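Local coordinates for protein Ent-copalyl diphosphate synthase (Streptomyces platensis, PDB 5BP8) that is a terpene cyclase related to the squalene-hopene cyclases, built of alpha-helices and loops with almost no beta-strand, at residues Pro258-Tyr261 against Phe262-Trp266; Ala453-Val456 against Gln457-Met460. All blocks are in the same frame, centred on the assembly; numbering follows the deposited sequence.

Interaction 1 of 2, residues Pro258-Tyr261 against Phe262-Trp266; sequences PIVY and FEQAW
The first turn of helix 260-274 is formed where Ile259, at the N-cap position, and the two residues after it meet Phe262, Glu263, Gln264 and Ala265. Ile259 is apolar, so its part in starting the helix falls to its backbone: Ile259 O accepts Glu263 N at 2.9 Å with an N-H...O angle of 170°. Val260 O and Tyr261 O continue the i to i+4 pattern with Gln264 N and Ala265 N.

Side chains meet on two sides of the turn. CG1 of Ile259 stands between its own N and carbonyl carbon (chi1 58°), and CD1 beyond it lies 3.8 Å from CD2 of Phe262, approaching that ring obliquely while the two side chains point the same way. On another side of the helix, the extended chain of Gln264 runs alongside Val260, with CG 3.2 Å from Val260 O and NE2 3.5 Å from Val260 CG2. The other branch of this amide, OE1, sits 3.8 Å from Tyr261 CD1, near the plane of the phenol ring and at its edge, with ring and amide planes 46° apart. Val260 CG1 lies over one face of the same ring, toward the rim. One turn on, CE1 of Phe262 rests 3.3 Å above the centre of the Trp266 ring, an edge-on approach to the indole face.

Two side-chain oxygens find partners beyond the turn: Gln264 OE1 is hydrogen-bonded to Ser287 OG, which helps fix the rotation of the amide, and Glu263 OE2 to Leu26 N. Helix 282-291 packs on Tyr261 and Gln264, helix 307-319 on Phe262, Ala265 and Trp266, and helix 504-518 on Glu263 and Trp266, so different sides of this helix start face different neighbours.

Interaction 2 of 2, residues Ala453-Val456 against Gln457-Met460; sequences AYMV and QLLM
Met455 and Leu458, three residues apart on helix 449-461, lie side by side and point the same way: the methyl CE of Met455, a selenomethionine in the model, touches Leu458 CD2 at 3.7 Å, and SE follows at 4.0 Å. The turn at chi2 (-62°) swings SE round the helix toward the leucine, and the bend at chi3 leaves CE against the same branch. A looser apolar pair spans a full turn, where Val456 CG1 stands 4.3 Å from CG of Met460, also a selenomethionine.

Gln457 occupies another side. Its CG rests 3.3 Å from Ala453 O, and its extended chain takes NE2 to the edge of the Tyr454 ring, 4.5 Å from CD1 and near the ring plane; this is proximity rather than a bond.

Beneath these side chains the backbone supplies a regular alpha-helical scaffold. Gln457 N, Leu458 N, Leu459 N and Met460 N donate in turn to the carbonyl oxygens of Ala453, Tyr454, Met455 and Val456, and Leu459 N reaches Met455 O at 2.9 Å.

Outer partners hold the polar tips. Tyr454 OH is hydrogen-bonded to Glu450 OE2, one turn earlier, whereas the amide of Gln457 has weak bonds to Arg461 NH1 through OE1 and to Ala510 O through NE2. Around the helix, 402-416 and 422-435 cover Met455, the alanine-rich surface of 504-518 receives Ala453, Tyr454, Val456 and Gln457, and 469-484 packs against Val456, Leu459 and Met460.

Interactions 1 and 2 illustrate two stages of helix building, on different helices: the start of 260-274 and the body of 449-461. They follow in series along the chain, with centres 22 Å apart and nearest atoms about 6 Å apart, and do not touch. Helix 504-518 links them: it packs against interaction 1 near its beginning, through Thr505 and Val506, and against interaction 2 farther along, through Ala510, Ala513 and Ala514. One late helix thus spans the distance between two elements almost two hundred residues apart in sequence, consistent with the alpha/alpha-barrel architecture of the squalene-hopene cyclase family.

Interaction 1 of 2, residues Pro258-Tyr261 against Phe262-Trp266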
loop_
_atom_site.group_PDB
_atom_site.type_symbol
_atom_site.label_atom_id
_atom_site.label_comp_id
_atom_site.label_asym_id
_atom_site.label_seq_id
_atom_site.Cartn_x
_atom_site.Cartn_y
_atom_site.Cartn_z
ATOM N N PRO A 258 -11.404 2.201 -2.915
ATOM C CA PRO A 258 -10.612 3.268 -3.498
ATOM C C PRO A 258 -9.459 3.716 -2.604
ATOM O O PRO A 258 -9.398 3.360 -1.405
ATOM C CB PRO A 258 -11.611 4.453 -3.627
ATOM C CG PRO A 258 -12.862 4.029 -2.982
ATOM C CD PRO A 258 -12.712 2.662 -2.394
ATOM N N ILE A 259 -8.584 4.508 -3.199
ATOM C CA ILE A 259 -7.505 5.220 -2.507
ATOM C C ILE A 259 -7.519 6.722 -2.877
ATOM O O ILE A 259 -6.492 7.397 -2.873
ATOM C CB ILE A 259 -6.125 4.632 -2.842
ATOM C CG1 ILE A 259 -5.828 4.654 -4.351
ATOM C CG2 ILE A 259 -5.980 3.238 -2.267
ATOM C CD1 ILE A 259 -4.351 4.574 -4.636
ATOM N N VAL A 260 -8.698 7.219 -3.226
ATOM C CA VAL A 260 -8.843 8.547 -3.866
ATOM C C VAL A 260 -8.068 9.697 -3.187
ATOM O O VAL A 260 -7.347 10.429 -3.856
ATOM C CB VAL A 260 -10.338 8.874 -4.073
ATOM C CG1 VAL A 260 -11.130 8.907 -2.778
ATOM C CG2 VAL A 260 -10.519 10.166 -4.847
ATOM N N TYR A 261 -8.200 9.873 -1.889
ATOM C CA TYR A 261 -7.509 11.008 -1.231
ATOM C C TYR A 261 -5.997 10.866 -1.189
ATOM O O TYR A 261 -5.250 11.828 -1.462
ATOM C CB TYR A 261 -8.046 11.197 0.170
ATOM C CG TYR A 261 -9.549 11.475 0.275
ATOM C CD1 TYR A 261 -10.212 12.279 -0.666
ATOM C CD2 TYR A 261 -10.289 11.011 1.356
ATOM C CE1 TYR A 261 -11.558 12.570 -0.540
ATOM C CE2 TYR A 261 -11.631 11.291 1.481
ATOM C CZ TYR A 261 -12.258 12.094 0.550
ATOM O OH TYR A 261 -13.609 12.378 0.679
ATOM N N PHE A 262 -5.516 9.666 -0.859
ATOM C CA PHE A 262 -4.092 9.344 -0.987
ATOM C C PHE A 262 -3.583 9.677 -2.401
ATOM O O PHE A 262 -2.586 10.393 -2.575
ATOM C CB PHE A 262 -3.911 7.855 -0.602
ATOM C CG PHE A 262 -2.613 7.226 -1.049
ATOM C CD1 PHE A 262 -1.385 7.829 -0.830
ATOM C CD2 PHE A 262 -2.609 5.987 -1.610
ATOM C CE1 PHE A 262 -0.187 7.208 -1.222
ATOM C CE2 PHE A 262 -1.418 5.365 -1.997
ATOM C CZ PHE A 262 -0.207 5.985 -1.804
ATOM N N GLU A 263 -4.271 9.184 -3.421
ATOM C CA GLU A 263 -3.797 9.421 -4.787
ATOM C C GLU A 263 -3.822 10.921 -5.147
ATOM O O GLU A 263 -2.840 11.449 -5.706
ATOM C CB GLU A 263 -4.632 8.619 -5.785
ATOM C CG GLU A 263 -4.288 8.955 -7.231
ATOM C CD GLU A 263 -4.922 7.984 -8.189
ATOM O OE1 GLU A 263 -5.726 8.457 -9.005
ATOM O OE2 GLU A 263 -4.588 6.769 -8.133
ATOM N N GLN A 264 -4.924 11.589 -4.818
ATOM C CA GLN A 264 -5.061 13.023 -5.159
ATOM C C GLN A 264 -3.928 13.836 -4.524
ATOM O O GLN A 264 -3.276 14.623 -5.216
ATOM C CB GLN A 264 -6.411 13.571 -4.742
ATOM C CG GLN A 264 -7.534 13.050 -5.609
ATOM C CD GLN A 264 -8.927 13.485 -5.181
ATOM O OE1 GLN A 264 -9.192 13.815 -4.020
ATOM N NE2 GLN A 264 -9.856 13.406 -6.122
ATOM N N ALA A 265 -3.677 13.614 -3.232
ATOM C CA ALA A 265 -2.632 14.372 -2.524
ATOM C C ALA A 265 -1.230 14.057 -3.034
ATOM O O ALA A 265 -0.401 14.953 -3.228
ATOM C CB ALA A 265 -2.708 14.092 -1.043
ATOM N N TRP A 266 -0.954 12.771 -3.236
ATOM C CA TRP A 266 0.374 12.370 -3.688
ATOM C C TRP A 266 0.650 12.874 -5.118
ATOM O O TRP A 266 1.740 13.379 -5.401
ATOM C CB TRP A 266 0.593 10.849 -3.556
ATOM C CG TRP A 266 1.273 10.385 -2.208
ATOM C CD1 TRP A 266 2.534 9.866 -2.074
ATOM C CD2 TRP A 266 0.718 10.424 -0.856
ATOM N NE1 TRP A 266 2.792 9.557 -0.758
ATOM C CE2 TRP A 266 1.707 9.884 0.016
ATOM C CE3 TRP A 266 -0.495 10.881 -0.306
ATOM C CZ2 TRP A 266 1.506 9.750 1.422
ATOM C CZ3 TRP A 266 -0.717 10.704 1.112
ATOM C CH2 TRP A 266 0.284 10.163 1.945
#

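Interaction 2 of 2, residues Ala453-Val456 against Gln457-Met460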
loop_
_atom_site.group_PDB
_atom_site.type_symbol
_atom_site.label_atom_id
_atom_site.label_comp_id
_atom_site.label_asym_id
_atom_site.label_seq_id
_atom_site.Cartn_x
_atom_site.Cartn_y
_atom_site.Cartn_z
ATOM N N ALA A 453 12.660 6.840 -9.613
ATOM C CA ALA A 453 12.046 8.182 -9.560
ATOM C C ALA A 453 12.315 8.870 -8.248
ATOM O O ALA A 453 12.687 10.068 -8.237
ATOM C CB ALA A 453 10.548 8.119 -9.822
ATOM N N TYR A 454 12.178 8.137 -7.132
ATOM C CA TYR A 454 12.447 8.732 -5.817
ATOM C C TYR A 454 13.888 9.234 -5.679
ATOM O O TYR A 454 14.122 10.309 -5.119
ATOM C CB TYR A 454 12.120 7.777 -4.661
ATOM C CG TYR A 454 10.655 7.340 -4.608
ATOM C CD1 TYR A 454 9.631 8.163 -5.086
ATOM C CD2 TYR A 454 10.306 6.143 -4.009
ATOM C CE1 TYR A 454 8.299 7.770 -5.024
ATOM C CE2 TYR A 454 8.982 5.738 -3.933
ATOM C CZ TYR A 454 7.982 6.559 -4.440
ATOM O OH TYR A 454 6.656 6.191 -4.422
HETATM N N MSE A 455 14.848 8.446 -6.153
HETATM C CA MSE A 455 16.255 8.835 -6.060
HETATM C C MSE A 455 16.602 9.977 -6.974
HETATM O O MSE A 455 17.394 10.861 -6.592
HETATM C CB MSE A 455 17.166 7.626 -6.286
HETATM C CG MSE A 455 17.028 6.654 -5.118
HETATM SE SE MSE A 455 17.545 7.363 -3.365
HETATM C CE MSE A 455 15.815 7.894 -2.655
ATOM N N VAL A 456 16.056 10.001 -8.178
ATOM C CA VAL A 456 16.302 11.134 -9.075
ATOM C C VAL A 456 15.791 12.441 -8.428
ATOM O O VAL A 456 16.515 13.470 -8.412
ATOM C CB VAL A 456 15.684 10.905 -10.468
ATOM C CG1 VAL A 456 15.644 12.191 -11.275
ATOM C CG2 VAL A 456 16.457 9.829 -11.209
ATOM N N GLN A 457 14.587 12.392 -7.863
ATOM C CA GLN A 457 14.031 13.542 -7.142
ATOM C C GLN A 457 14.899 13.977 -5.980
ATOM O O GLN A 457 15.168 15.175 -5.835
ATOM C CB GLN A 457 12.657 13.247 -6.575
ATOM C CG GLN A 457 11.575 13.116 -7.613
ATOM C CD GLN A 457 10.209 12.971 -6.978
ATOM O OE1 GLN A 457 9.836 13.756 -6.091
ATOM N NE2 GLN A 457 9.448 11.971 -7.436
ATOM N N LEU A 458 15.325 13.018 -5.153
ATOM C CA LEU A 458 16.188 13.305 -4.014
ATOM C C LEU A 458 17.437 14.035 -4.471
ATOM O O LEU A 458 17.798 15.081 -3.906
ATOM C CB LEU A 458 16.577 12.022 -3.274
ATOM C CG LEU A 458 17.540 12.151 -2.088
ATOM C CD1 LEU A 458 17.109 13.236 -1.123
ATOM C CD2 LEU A 458 17.685 10.830 -1.337
ATOM N N LEU A 459 18.118 13.475 -5.478
ATOM C CA LEU A 459 19.380 14.040 -5.947
ATOM C C LEU A 459 19.208 15.431 -6.551
ATOM O O LEU A 459 20.000 16.342 -6.250
ATOM C CB LEU A 459 20.048 13.107 -6.956
ATOM C CG LEU A 459 20.566 11.770 -6.409
ATOM C CD1 LEU A 459 21.002 10.867 -7.556
ATOM C CD2 LEU A 459 21.713 11.964 -5.432
HETATM N N MSE A 460 18.184 15.606 -7.378
HETATM C CA MSE A 460 17.950 16.907 -8.028
HETATM C C MSE A 460 17.483 17.955 -7.051
HETATM O O MSE A 460 17.992 19.109 -7.059
HETATM C CB MSE A 460 17.008 16.765 -9.215
HETATM C CG MSE A 460 17.575 15.913 -10.340
HETATM SE SE MSE A 460 19.182 16.696 -11.177
HETATM C CE MSE A 460 20.663 16.298 -9.981
#